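Local coordinates for protein phospho-furanose lactonase (Mycoplasma synoviae, PDB 3OVG) that hydrolyses phosphorylated furanose lactones, such as D-xylono-1,4-lactone 5-phosphate, to their open-chain acids, using two zinc ions per subunit, at residues V198-G206 / K340-K349; F205-Q213 / R326-R334. All coordinates share one frame; numbering follows the deposited sequence.

Contact 1 (V198-G206 / K340-K349)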
loop_
_atom_site.group_PDB
_atom_site.type_symbol
_atom_site.label_atom_id
_atom_site.label_comp_id
_atom_site.label_asym_id
_atom_site.label_seq_id
_atom_site.Cartn_x
_atom_site.Cartn_y
_atom_site.Cartn_z
ATOM N N VAL A 198 -31.536 1.866 11.773
ATOM C CA VAL A 198 -32.089 1.668 10.438
ATOM C C VAL A 198 -33.594 1.329 10.528
ATOM O O VAL A 198 -34.436 1.996 9.895
ATOM C CB VAL A 198 -31.352 0.582 9.704
ATOM C CG1 VAL A 198 -32.225 0.072 8.535
ATOM C CG2 VAL A 198 -30.010 1.131 9.239
ATOM N N ALA A 199 -33.921 0.347 11.363
ATOM C CA ALA A 199 -35.316 -0.047 11.636
ATOM C C ALA A 199 -36.190 1.130 12.047
ATOM O O ALA A 199 -37.217 1.400 11.419
ATOM C CB ALA A 199 -35.404 -1.201 12.710
ATOM N N LYS A 200 -35.779 1.859 13.076
ATOM C CA LYS A 200 -36.591 2.976 13.569
ATOM C C LYS A 200 -36.756 4.065 12.533
ATOM O O LYS A 200 -37.824 4.667 12.405
ATOM C CB LYS A 200 -35.977 3.537 14.842
ATOM C CG LYS A 200 -36.104 2.546 16.001
ATOM C CD LYS A 200 -34.945 2.685 16.978
ATOM C CE LYS A 200 -35.260 3.566 18.159
ATOM N NZ LYS A 200 -34.223 3.386 19.260
ATOM N N HIS A 201 -35.703 4.317 11.763
ATOM C CA HIS A 201 -35.799 5.387 10.788
ATOM C C HIS A 201 -36.823 5.028 9.736
ATOM O O HIS A 201 -37.705 5.819 9.454
ATOM C CB HIS A 201 -34.430 5.745 10.172
ATOM C CG HIS A 201 -33.461 6.279 11.168
ATOM N ND1 HIS A 201 -32.095 6.128 11.044
ATOM C CD2 HIS A 201 -33.666 6.956 12.321
ATOM C CE1 HIS A 201 -31.503 6.687 12.083
ATOM N NE2 HIS A 201 -32.434 7.194 12.871
ATOM N N LEU A 202 -36.719 3.841 9.163
ATOM C CA LEU A 202 -37.614 3.447 8.080
ATOM C C LEU A 202 -39.048 3.548 8.546
ATOM O O LEU A 202 -39.897 4.064 7.834
ATOM C CB LEU A 202 -37.311 2.012 7.607
ATOM C CG LEU A 202 -36.027 1.892 6.809
ATOM C CD1 LEU A 202 -35.784 0.417 6.594
ATOM C CD2 LEU A 202 -36.157 2.629 5.476
ATOM N N ILE A 203 -39.302 3.027 9.741
ATOM C CA ILE A 203 -40.614 3.051 10.332
ATOM C C ILE A 203 -41.009 4.474 10.637
ATOM O O ILE A 203 -42.149 4.842 10.468
ATOM C CB ILE A 203 -40.636 2.221 11.630
ATOM C CG1 ILE A 203 -40.498 0.727 11.300
ATOM C CG2 ILE A 203 -41.898 2.537 12.412
ATOM C CD1 ILE A 203 -40.125 -0.183 12.546
ATOM N N GLY A 204 -40.047 5.291 11.051
ATOM C CA GLY A 204 -40.310 6.704 11.256
ATOM C C GLY A 204 -40.742 7.440 9.987
ATOM O O GLY A 204 -41.510 8.407 10.054
ATOM N N PHE A 205 -40.233 7.024 8.832
ATOM C CA PHE A 205 -40.678 7.627 7.585
ATOM C C PHE A 205 -42.081 7.149 7.212
ATOM O O PHE A 205 -42.714 7.727 6.337
ATOM C CB PHE A 205 -39.727 7.322 6.436
ATOM C CG PHE A 205 -38.479 8.121 6.464
ATOM C CD1 PHE A 205 -38.520 9.490 6.247
ATOM C CD2 PHE A 205 -37.264 7.505 6.713
ATOM C CE1 PHE A 205 -37.346 10.244 6.252
ATOM C CE2 PHE A 205 -36.085 8.236 6.733
ATOM C CZ PHE A 205 -36.118 9.616 6.509
ATOM N N GLY A 206 -42.544 6.080 7.855
ATOM C CA GLY A 206 -43.851 5.540 7.541
ATOM C C GLY A 206 -43.790 4.167 6.880
ATOM O O GLY A 206 -44.814 3.624 6.493
ATOM N N LYS A 340 -46.700 12.310 8.839
ATOM C CA LYS A 340 -46.571 11.110 9.660
ATOM C C LYS A 340 -45.095 10.797 9.921
ATOM O O LYS A 340 -44.790 9.791 10.562
ATOM C CB LYS A 340 -47.245 9.882 9.024
ATOM C CG LYS A 340 -48.684 10.073 8.566
ATOM C CD LYS A 340 -49.589 10.460 9.705
ATOM C CE LYS A 340 -51.048 10.137 9.373
ATOM N NZ LYS A 340 -51.972 10.690 10.414
ATOM N N VAL A 341 -44.183 11.628 9.408
ATOM C CA VAL A 341 -42.766 11.389 9.670
ATOM C C VAL A 341 -42.488 11.730 11.141
ATOM O O VAL A 341 -42.882 12.788 11.636
ATOM C CB VAL A 341 -41.812 12.171 8.725
ATOM C CG1 VAL A 341 -40.366 11.956 9.155
ATOM C CG2 VAL A 341 -41.982 11.745 7.241
ATOM N N SER A 342 -41.804 10.836 11.833
ATOM C CA SER A 342 -41.631 10.959 13.290
ATOM C C SER A 342 -40.728 12.114 13.666
ATOM O O SER A 342 -39.831 12.464 12.922
ATOM C CB SER A 342 -41.076 9.658 13.914
ATOM O OG SER A 342 -39.714 9.438 13.510
ATOM N N LYS A 343 -40.932 12.669 14.862
ATOM C CA LYS A 343 -40.096 13.769 15.346
ATOM C C LYS A 343 -38.621 13.380 15.333
ATOM O O LYS A 343 -37.754 14.172 14.958
ATOM C CB LYS A 343 -40.480 14.138 16.778
ATOM C CG LYS A 343 -41.833 14.810 16.925
ATOM C CD LYS A 343 -41.865 15.615 18.238
ATOM C CE LYS A 343 -42.999 16.656 18.271
ATOM N NZ LYS A 343 -44.367 16.040 18.377
ATOM N N GLU A 344 -38.342 12.166 15.795
ATOM C CA GLU A 344 -36.977 11.675 15.880
ATOM C C GLU A 344 -36.249 11.751 14.531
ATOM O O GLU A 344 -35.112 12.201 14.459
ATOM C CB GLU A 344 -36.959 10.250 16.434
ATOM C CG GLU A 344 -35.597 9.570 16.297
ATOM C CD GLU A 344 -35.346 8.454 17.313
ATOM O OE1 GLU A 344 -35.573 8.669 18.523
ATOM O OE2 GLU A 344 -34.890 7.371 16.892
ATOM N N VAL A 345 -36.906 11.305 13.468
ATOM C CA VAL A 345 -36.319 11.352 12.136
ATOM C C VAL A 345 -36.151 12.785 11.607
ATOM O O VAL A 345 -35.141 13.118 11.004
ATOM C CB VAL A 345 -37.144 10.501 11.128
ATOM C CG1 VAL A 345 -36.691 10.776 9.703
ATOM C CG2 VAL A 345 -37.025 8.998 11.478
ATOM N N LEU A 346 -37.143 13.631 11.818
ATOM C CA LEU A 346 -37.078 15.010 11.330
ATOM C C LEU A 346 -35.945 15.785 11.993
ATOM O O LEU A 346 -35.227 16.568 11.357
ATOM C CB LEU A 346 -38.405 15.722 11.602
ATOM C CG LEU A 346 -39.560 15.274 10.711
ATOM C CD1 LEU A 346 -40.852 16.052 11.052
ATOM C CD2 LEU A 346 -39.181 15.405 9.232
ATOM N N GLU A 347 -35.766 15.545 13.284
ATOM C CA GLU A 347 -34.686 16.211 13.979
ATOM C C GLU A 347 -33.302 15.674 13.539
ATOM O O GLU A 347 -32.350 16.439 13.449
ATOM C CB GLU A 347 -34.874 16.104 15.481
ATOM C CG GLU A 347 -33.973 17.039 16.253
ATOM C CD GLU A 347 -34.411 18.485 16.131
ATOM O OE1 GLU A 347 -35.529 18.717 15.617
ATOM O OE2 GLU A 347 -33.636 19.376 16.557
ATOM N N LEU A 348 -33.191 14.368 13.267
ATOM C CA LEU A 348 -31.951 13.811 12.722
ATOM C C LEU A 348 -31.642 14.412 11.332
ATOM O O LEU A 348 -30.505 14.726 11.028
ATOM C CB LEU A 348 -32.001 12.281 12.650
ATOM C CG LEU A 348 -30.700 11.570 12.222
ATOM C CD1 LEU A 348 -29.510 11.961 13.117
ATOM C CD2 LEU A 348 -30.863 10.040 12.140
ATOM N N LYS A 349 -32.656 14.607 10.499
ATOM C CA LYS A 349 -32.430 15.158 9.174
ATOM C C LYS A 349 -31.862 16.571 9.308
ATOM O O LYS A 349 -30.965 16.983 8.557
ATOM C CB LYS A 349 -33.736 15.157 8.346
ATOM C CG LYS A 349 -34.163 13.767 7.775
ATOM C CD LYS A 349 -35.407 13.893 6.867
ATOM C CE LYS A 349 -35.147 14.895 5.722
ATOM N NZ LYS A 349 -36.197 14.918 4.630
HETATM O O HOH W 1 -38.343 7.234 14.512
#
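Val345 sets its CG1 methyl over one face of the Phe205 ring, 3.8 Å from the ring centroid and 27° off the normal, a CH-pi contact that joins a helix of the TIM-barrel shell to the C-terminal helix 343-351 outside it. The segment axes cross at 104° and approach to 9.0 Å, and the missing side chain of Gly204 leaves room for Val345 CG2, which lies 4.0 Å from Gly204 CA. The two methyls thus divide the work, for with CG1 anti to the backbone N (chi1 169°), CG2 is turned toward the first helix, meeting Gly204 and His201. At the rim of the Phe205 ring, near its plane, lies Lys349 CD, while the ammonium of that lysine goes on to a salt bridge with Glu172 on helix 165-181, whose Ala175 also packs on the phenyl ring. One turn beyond Val345, Leu348 CD2 presses obliquely on the His201 imidazole, 3.3 Å from NE2, and Gln291 of the second subunit packs on both residues. A single direct hydrogen bond spans the segments: Ser342 N donates to Gly204 O at 3.0 Å, from a position tilted out of the carbonyl plane, and the neighbouring Val341 CA-H points at the same oxygen. The bond anchors the start of helix 343-351, where Ser342 is the N-cap and its OG takes a weak bond from Val345 N at 3.4 Å. The other flank is looser. There Glu344, on the exposed side, and Lys200 slant past each other, the carboxylate OE2 stopping 4.7 Å from the ammonium NZ, short of a salt bridge. A single water spans this flank, 2.8 Å from Ser342 OG and donating weakly to Lys200 O.

Contact 2 (F205-Q213 / R326-R334)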
loop_
_atom_site.group_PDB
_atom_site.type_symbol
_atom_site.label_atom_id
_atom_site.label_comp_id
_atom_site.label_asym_id
_atom_site.label_seq_id
_atom_site.Cartn_x
_atom_site.Cartn_y
_atom_site.Cartn_z
ATOM N N PHE A 205 -40.233 7.024 8.832
ATOM C CA PHE A 205 -40.678 7.627 7.585
ATOM C C PHE A 205 -42.081 7.149 7.212
ATOM O O PHE A 205 -42.714 7.727 6.337
ATOM C CB PHE A 205 -39.727 7.322 6.436
ATOM C CG PHE A 205 -38.479 8.121 6.464
ATOM C CD1 PHE A 205 -38.520 9.490 6.247
ATOM C CD2 PHE A 205 -37.264 7.505 6.713
ATOM C CE1 PHE A 205 -37.346 10.244 6.252
ATOM C CE2 PHE A 205 -36.085 8.236 6.733
ATOM C CZ PHE A 205 -36.118 9.616 6.509
ATOM N N GLY A 206 -42.544 6.080 7.855
ATOM C CA GLY A 206 -43.851 5.540 7.541
ATOM C C GLY A 206 -43.790 4.167 6.880
ATOM O O GLY A 206 -44.814 3.624 6.493
ATOM N N ALA A 207 -42.605 3.584 6.744
ATOM C CA ALA A 207 -42.534 2.252 6.136
ATOM C C ALA A 207 -43.198 1.217 7.034
ATOM O O ALA A 207 -43.193 1.374 8.240
ATOM C CB ALA A 207 -41.074 1.853 5.798
ATOM N N ASN A 208 -43.783 0.180 6.434
ATOM C CA ASN A 208 -44.337 -0.950 7.183
ATOM C C ASN A 208 -43.238 -1.904 7.689
ATOM O O ASN A 208 -42.542 -2.523 6.874
ATOM C CB ASN A 208 -45.314 -1.700 6.276
ATOM C CG ASN A 208 -46.046 -2.850 6.985
ATOM O OD1 ASN A 208 -45.819 -3.156 8.158
ATOM N ND2 ASN A 208 -46.930 -3.506 6.238
ATOM N N PRO A 209 -43.108 -2.056 9.026
ATOM C CA PRO A 209 -42.112 -2.981 9.572
ATOM C C PRO A 209 -42.215 -4.351 8.901
ATOM O O PRO A 209 -41.254 -5.092 8.826
ATOM C CB PRO A 209 -42.528 -3.144 11.048
ATOM C CG PRO A 209 -43.527 -2.073 11.324
ATOM C CD PRO A 209 -44.084 -1.598 10.032
ATOM N N ASP A 210 -43.408 -4.704 8.459
ATOM C CA ASP A 210 -43.611 -6.020 7.867
ATOM C C ASP A 210 -42.932 -6.239 6.527
ATOM O O ASP A 210 -42.852 -7.384 6.055
ATOM C CB ASP A 210 -45.099 -6.319 7.695
ATOM C CG ASP A 210 -45.534 -7.475 8.536
ATOM O OD1 ASP A 210 -45.633 -7.276 9.776
ATOM O OD2 ASP A 210 -45.745 -8.586 7.957
ATOM N N LYS A 211 -42.495 -5.151 5.910
ATOM C CA LYS A 211 -41.852 -5.172 4.582
ATOM C C LYS A 211 -40.317 -5.061 4.658
ATOM O O LYS A 211 -39.620 -5.029 3.613
ATOM C CB LYS A 211 -42.355 -4.010 3.731
ATOM C CG LYS A 211 -43.820 -4.031 3.354
ATOM C CD LYS A 211 -44.171 -5.223 2.446
ATOM C CE LYS A 211 -44.603 -6.455 3.272
ATOM N NZ LYS A 211 -45.493 -7.341 2.486
ATOM N N ILE A 212 -39.795 -5.016 5.881
ATOM C CA ILE A 212 -38.399 -4.666 6.099
ATOM C C ILE A 212 -37.552 -5.851 6.508
ATOM O O ILE A 212 -37.801 -6.484 7.544
ATOM C CB ILE A 212 -38.247 -3.594 7.219
ATOM C CG1 ILE A 212 -39.093 -2.345 6.917
ATOM C CG2 ILE A 212 -36.729 -3.303 7.528
ATOM C CD1 ILE A 212 -38.897 -1.225 7.952
ATOM N N GLN A 213 -36.528 -6.123 5.709
ATOM C CA GLN A 213 -35.440 -6.989 6.155
ATOM C C GLN A 213 -34.151 -6.208 6.414
ATOM O O GLN A 213 -33.802 -5.246 5.669
ATOM C CB GLN A 213 -35.140 -8.039 5.100
ATOM C CG GLN A 213 -36.145 -9.174 5.025
ATOM C CD GLN A 213 -35.855 -10.075 3.847
ATOM O OE1 GLN A 213 -36.231 -9.754 2.711
ATOM N NE2 GLN A 213 -35.185 -11.213 4.104
ATOM N N ARG A 326 -44.212 -13.737 3.624
ATOM C CA ARG A 326 -44.670 -12.528 4.306
ATOM C C ARG A 326 -43.900 -11.277 3.888
ATOM O O ARG A 326 -44.486 -10.315 3.418
ATOM C CB ARG A 326 -44.575 -12.696 5.824
ATOM C CG ARG A 326 -44.912 -11.432 6.573
ATOM C CD ARG A 326 -44.973 -11.654 8.092
ATOM N NE ARG A 326 -43.682 -11.998 8.701
ATOM C CZ ARG A 326 -42.661 -11.151 8.815
ATOM N NH1 ARG A 326 -42.763 -9.915 8.334
ATOM N NH2 ARG A 326 -41.523 -11.537 9.392
ATOM N N VAL A 327 -42.584 -11.289 4.047
ATOM C CA VAL A 327 -41.811 -10.056 3.924
ATOM C C VAL A 327 -41.597 -9.593 2.474
ATOM O O VAL A 327 -41.338 -8.415 2.253
ATOM C CB VAL A 327 -40.466 -10.144 4.657
ATOM C CG1 VAL A 327 -40.694 -10.444 6.121
ATOM C CG2 VAL A 327 -39.553 -11.220 4.022
ATOM N N LEU A 328 -41.740 -10.502 1.504
ATOM C CA LEU A 328 -41.523 -10.168 0.095
ATOM C C LEU A 328 -42.818 -9.835 -0.655
ATOM O O LEU A 328 -42.773 -9.434 -1.821
ATOM C CB LEU A 328 -40.789 -11.310 -0.631
ATOM C CG LEU A 328 -39.357 -11.613 -0.157
ATOM C CD1 LEU A 328 -38.848 -12.835 -0.944
ATOM C CD2 LEU A 328 -38.447 -10.427 -0.440
ATOM N N ALA A 329 -43.967 -10.008 0.004
ATOM C CA ALA A 329 -45.260 -9.728 -0.631
ATOM C C ALA A 329 -45.445 -8.222 -0.784
ATOM O O ALA A 329 -45.128 -7.491 0.141
ATOM C CB ALA A 329 -46.396 -10.322 0.228
ATOM N N PHE A 330 -45.944 -7.731 -1.913
ATOM C CA PHE A 330 -46.239 -6.299 -1.983
ATOM C C PHE A 330 -47.363 -5.904 -1.023
ATOM O O PHE A 330 -48.334 -6.651 -0.843
ATOM C CB PHE A 330 -46.605 -5.879 -3.410
ATOM C CG PHE A 330 -45.398 -5.484 -4.254
ATOM C CD1 PHE A 330 -44.278 -6.300 -4.307
ATOM C CD2 PHE A 330 -45.395 -4.306 -4.974
ATOM C CE1 PHE A 330 -43.170 -5.959 -5.076
ATOM C CE2 PHE A 330 -44.291 -3.951 -5.771
ATOM C CZ PHE A 330 -43.185 -4.764 -5.821
ATOM N N ASP A 331 -47.245 -4.725 -0.418
ATOM C CA ASP A 331 -48.367 -4.142 0.321
ATOM C C ASP A 331 -49.237 -3.467 -0.700
ATOM O O ASP A 331 -48.797 -3.274 -1.843
ATOM C CB ASP A 331 -47.891 -3.054 1.284
ATOM C CG ASP A 331 -47.580 -3.587 2.642
ATOM O OD1 ASP A 331 -47.739 -4.816 2.843
ATOM O OD2 ASP A 331 -47.189 -2.778 3.498
ATOM N N GLU A 332 -50.456 -3.097 -0.295
ATOM C CA GLU A 332 -51.239 -2.170 -1.086
ATOM C C GLU A 332 -50.495 -0.831 -1.078
ATOM O O GLU A 332 -49.859 -0.474 -0.078
ATOM C CB GLU A 332 -52.663 -1.969 -0.529
ATOM C CG GLU A 332 -53.607 -3.205 -0.635
ATOM C CD GLU A 332 -53.505 -3.954 -1.979
ATOM O OE1 GLU A 332 -53.943 -3.412 -3.043
ATOM O OE2 GLU A 332 -52.990 -5.106 -1.959
ATOM N N LYS A 333 -50.620 -0.110 -2.192
ATOM C CA LYS A 333 -50.066 1.227 -2.372
ATOM C C LYS A 333 -50.675 2.247 -1.417
ATOM O O LYS A 333 -51.857 2.174 -1.081
ATOM C CB LYS A 333 -50.344 1.718 -3.777
ATOM C CG LYS A 333 -49.777 0.869 -4.854
ATOM C CD LYS A 333 -49.851 1.704 -6.143
ATOM C CE LYS A 333 -49.598 0.901 -7.388
ATOM N NZ LYS A 333 -49.319 1.882 -8.520
ATOM N N ARG A 334 -49.848 3.186 -0.968
ATOM C CA ARG A 334 -50.285 4.270 -0.110
ATOM C C ARG A 334 -49.729 5.548 -0.678
ATOM O O ARG A 334 -48.814 5.521 -1.494
ATOM C CB ARG A 334 -49.749 4.090 1.310
ATOM C CG ARG A 334 -50.357 2.883 2.002
ATOM C CD ARG A 334 -49.950 2.834 3.472
ATOM N NE ARG A 334 -48.664 2.190 3.685
ATOM C CZ ARG A 334 -47.678 2.684 4.435
ATOM N NH1 ARG A 334 -47.804 3.856 5.049
ATOM N NH2 ARG A 334 -46.543 1.999 4.567
HETATM O O HOH W 2 -40.986 -8.041 9.536
HETATM O O HOH W 3 -46.857 -8.682 4.436
#
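Lys211 NZ is gripped from several directions by the last turn of helix 313-327 and the chain that follows it, at the 3-10 turn that leads into strand 212-215 of the TIM barrel. It donates to Arg326 O at 3.3 Å, approaching almost in line with that C=O bond, and to a water 2.7 Å from NZ that in turn donates to Arg326 O. Ala329 O is modelled only 2.4 Å from NZ, too short to be taken at face value. A weak salt bridge to Asp331 OD1 at 3.4 Å adds a negative charge, which would help to stabilise the ammonium in this buried setting. The reach depends on a folded lysine chain, bent at chi2 and chi3. Asp331 divides its carboxylate between two partners: OD2, through its syn lone pair, takes a nearly straight bond (174°) from Asn208 ND2 at 2.8 Å, in the plane of the amide. With Asn208 CG opposite the backbone N (chi1 -176°), the amide extends to Asp331 while Asn208 OD1 closes an Asx turn by accepting from Asp210 N, which sits above the plane of the Asn208 amide. Asp210 OD2 lies against Arg326 CG and CD and forms a weak salt bridge to Arg326 NH1 at 3.3 Å, the carboxylate turned 72° from the guanidinium. That guanidinium is steadied further by Lys267 O and Thr236 OG1, both reached by NH2. Deeper in, Val327 CG2 and Leu328 CD2 pack on Gln213, whose amide NE2 is held by Thr270; the Gln213 side chain lies about 6 Å from that of His26, a zinc ligand. At the exposed end, Gly206 closes its helix with a Schellman motif, and its carbonyl O, in the guanidinium plane of Arg334, accepts from NH2 at 3.1 Å and weakly from NH1.

In the fold
Both contacts fasten the C-terminal part of the chain, from the end of helix 313-327 onward, to the unit formed by helix 195-205 and strand 212-215, and they share Phe205 and Gly206. Contact 1 is peripheral, its centre about 21 Å from that of the chain, and relies on methyls against rings with one backbone bond; a second subunit touches it. Contact 2, at about 14 Å, is closer to the zinc site and largely polar, with charged side chains and carbonyls tying the turn before strand 212-215 to the end of helix 313-327 and the loop after it. Between them, Leu202 O probably accepts from Ala207 N, and Leu202 CB packs on Ile212 CD1.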